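Local coordinates for L-methionine gamma-lyase (PDB 7BQW), which belongs to the pyridoxal-phosphate-dependent enzymes of the Cys/Met metabolism family, whose fold resembles that of the aminotransferases, at residues V150-T155 with L180-N185. Numbering follows the deposited sequence.
Sequences VVYLET and LVIVDN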
loop_
_atom_site.group_PDB
_atom_site.type_symbol
_atom_site.label_atom_id
_atom_site.label_comp_id
_atom_site.label_asym_id
_atom_site.label_seq_id
_atom_site.Cartn_x
_atom_site.Cartn_y
_atom_site.Cartn_z
ATOM N N VAL A 150 35.636 13.432 8.236
ATOM C CA VAL A 150 34.816 12.281 8.589
ATOM C C VAL A 150 35.727 11.097 8.866
ATOM O O VAL A 150 36.598 10.780 8.049
ATOM C CB VAL A 150 33.819 11.919 7.464
ATOM C CG1 VAL A 150 33.235 10.532 7.691
ATOM C CG2 VAL A 150 32.747 12.945 7.339
ATOM N N VAL A 151 35.524 10.444 10.006
ATOM C CA VAL A 151 35.934 9.053 10.198
ATOM C C VAL A 151 34.675 8.190 10.163
ATOM O O VAL A 151 33.769 8.371 10.986
ATOM C CB VAL A 151 36.705 8.845 11.507
ATOM C CG1 VAL A 151 37.269 7.456 11.523
ATOM C CG2 VAL A 151 37.824 9.877 11.645
ATOM N N TYR A 152 34.626 7.252 9.222
ATOM C CA TYR A 152 33.426 6.488 8.920
ATOM C C TYR A 152 33.689 5.024 9.234
ATOM O O TYR A 152 34.592 4.425 8.644
ATOM C CB TYR A 152 33.033 6.669 7.450
ATOM C CG TYR A 152 31.778 5.916 7.080
ATOM C CD1 TYR A 152 31.835 4.552 6.741
ATOM C CD2 TYR A 152 30.530 6.552 7.087
ATOM C CE1 TYR A 152 30.709 3.849 6.425
ATOM C CE2 TYR A 152 29.388 5.841 6.766
ATOM C CZ TYR A 152 29.488 4.490 6.439
ATOM O OH TYR A 152 28.373 3.779 6.115
ATOM N N LEU A 153 32.886 4.440 10.130
ATOM C CA LEU A 153 33.170 3.111 10.676
ATOM C C LEU A 153 31.968 2.157 10.577
ATOM O O LEU A 153 30.796 2.560 10.462
ATOM C CB LEU A 153 33.616 3.203 12.153
ATOM C CG LEU A 153 34.717 4.176 12.581
ATOM C CD1 LEU A 153 34.518 4.680 14.014
ATOM C CD2 LEU A 153 36.076 3.503 12.427
ATOM N N GLU A 154 32.285 0.864 10.677
ATOM C CA GLU A 154 31.305 -0.209 10.577
ATOM C C GLU A 154 31.649 -1.261 11.608
ATOM O O GLU A 154 32.739 -1.838 11.550
ATOM C CB GLU A 154 31.307 -0.840 9.186
ATOM C CG GLU A 154 30.572 -0.030 8.134
ATOM C CD GLU A 154 30.354 -0.808 6.838
ATOM O OE1 GLU A 154 29.801 -0.220 5.877
ATOM O OE2 GLU A 154 30.731 -2.004 6.787
ATOM N N THR A 155 30.742 -1.521 12.541
ATOM C CA THR A 155 31.052 -2.657 13.404
ATOM C C THR A 155 29.803 -3.269 14.037
ATOM O O THR A 155 28.964 -2.543 14.591
ATOM C CB THR A 155 32.076 -2.260 14.472
ATOM O OG1 THR A 155 32.538 -3.443 15.118
ATOM C CG2 THR A 155 31.494 -1.316 15.499
ATOM N N LEU A 180 33.934 14.690 12.274
ATOM C CA LEU A 180 32.751 13.950 12.701
ATOM C C LEU A 180 33.002 12.456 12.544
ATOM O O LEU A 180 33.575 12.015 11.537
ATOM C CB LEU A 180 31.519 14.344 11.894
ATOM C CG LEU A 180 31.135 15.815 12.033
ATOM C CD1 LEU A 180 30.228 16.255 10.872
ATOM C CD2 LEU A 180 30.479 16.088 13.392
ATOM N N VAL A 181 32.573 11.681 13.541
ATOM C CA VAL A 181 32.612 10.222 13.482
ATOM C C VAL A 181 31.230 9.704 13.090
ATOM O O VAL A 181 30.240 9.955 13.788
ATOM C CB VAL A 181 33.057 9.619 14.817
ATOM C CG1 VAL A 181 33.131 8.089 14.685
ATOM C CG2 VAL A 181 34.366 10.225 15.234
ATOM N N ILE A 182 31.174 8.949 11.999
ATOM C CA ILE A 182 29.943 8.399 11.451
ATOM C C ILE A 182 30.024 6.875 11.526
ATOM O O ILE A 182 30.985 6.272 11.029
ATOM C CB ILE A 182 29.714 8.878 10.000
ATOM C CG1 ILE A 182 29.798 10.413 9.932
ATOM C CG2 ILE A 182 28.377 8.351 9.471
ATOM C CD1 ILE A 182 29.396 11.048 8.588
ATOM N N VAL A 183 29.015 6.248 12.135
ATOM C CA VAL A 183 28.996 4.799 12.294
ATOM C C VAL A 183 27.748 4.205 11.638
ATOM O O VAL A 183 26.629 4.710 11.810
ATOM C CB VAL A 183 29.110 4.406 13.776
ATOM C CG1 VAL A 183 28.626 2.984 13.992
ATOM C CG2 VAL A 183 30.571 4.556 14.217
ATOM N N ASP A 184 27.966 3.160 10.842
ATOM C CA ASP A 184 26.908 2.348 10.249
ATOM C C ASP A 184 26.535 1.277 11.272
ATOM O O ASP A 184 27.241 0.275 11.419
ATOM C CB ASP A 184 27.392 1.749 8.932
ATOM C CG ASP A 184 26.303 0.995 8.176
ATOM O OD1 ASP A 184 25.307 0.596 8.795
ATOM O OD2 ASP A 184 26.457 0.785 6.957
ATOM N N ASN A 185 25.429 1.503 11.997
ATOM C CA ASN A 185 24.955 0.614 13.059
ATOM C C ASN A 185 23.912 -0.404 12.565
ATOM O O ASN A 185 23.061 -0.824 13.354
ATOM C CB ASN A 185 24.386 1.442 14.224
ATOM C CG ASN A 185 24.349 0.660 15.555
ATOM O OD1 ASN A 185 25.203 -0.186 15.817
ATOM N ND2 ASN A 185 23.369 0.972 16.402
HETATM O O HOH W 1 26.397 -2.332 13.059
#
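Y152 and I182 are paired across two neighbouring parallel strands, 150-154 and 180-184, their side chains on the same side of the sheet; these are the strands of a beta-alpha-beta unit whose connection carries helix 166-171. Their short axes approach to 4.7 Å at 19°, inside the mixed sheet of the large PLP-binding domain of this fold family. Four backbone bonds, none longer than 2.9 Å, fix the register: V151 N to L180 O, I182 N to V151 O, L153 N to I182 O and D184 N to L153 O.

On the face carrying V150, Y152 and I182, the two branches of I182 divide the work. CG2, anti to the backbone N, meets the Y152 ring obliquely at CD2 (3.7 Å), while CD1, at the end of the other branch, sits 4.0 Å from both V150 CG1 and V150 CG2. This layer continues onto helix 86-97, where Y152 touches I90 and I182 touches T93. The other face is aliphatic: L153 CD1 comes to 3.7 Å from V181 CG1 and also reaches V183 CG2, and L166 and L169 of helix 166-171 pack over it.

Toward the C-terminal ends the contact turns polar. With chi1 at -179°, the Y152 ring leans toward the C-terminal end of its strand and over toward 180-184, bringing OH to 3.6 Å from D184 CB. E154 and D184 run side by side, and their carboxylate planes stand 85° apart; E154 OE1 and D184 OD2 approach to 3.7 Å, two like-charged groups without a hydrogen bond between them. D184 OD1 is hydrogen-bonded to T186 OG1. Where the strands separate, one water donates to T155 O at 3.0 Å and to D184 O.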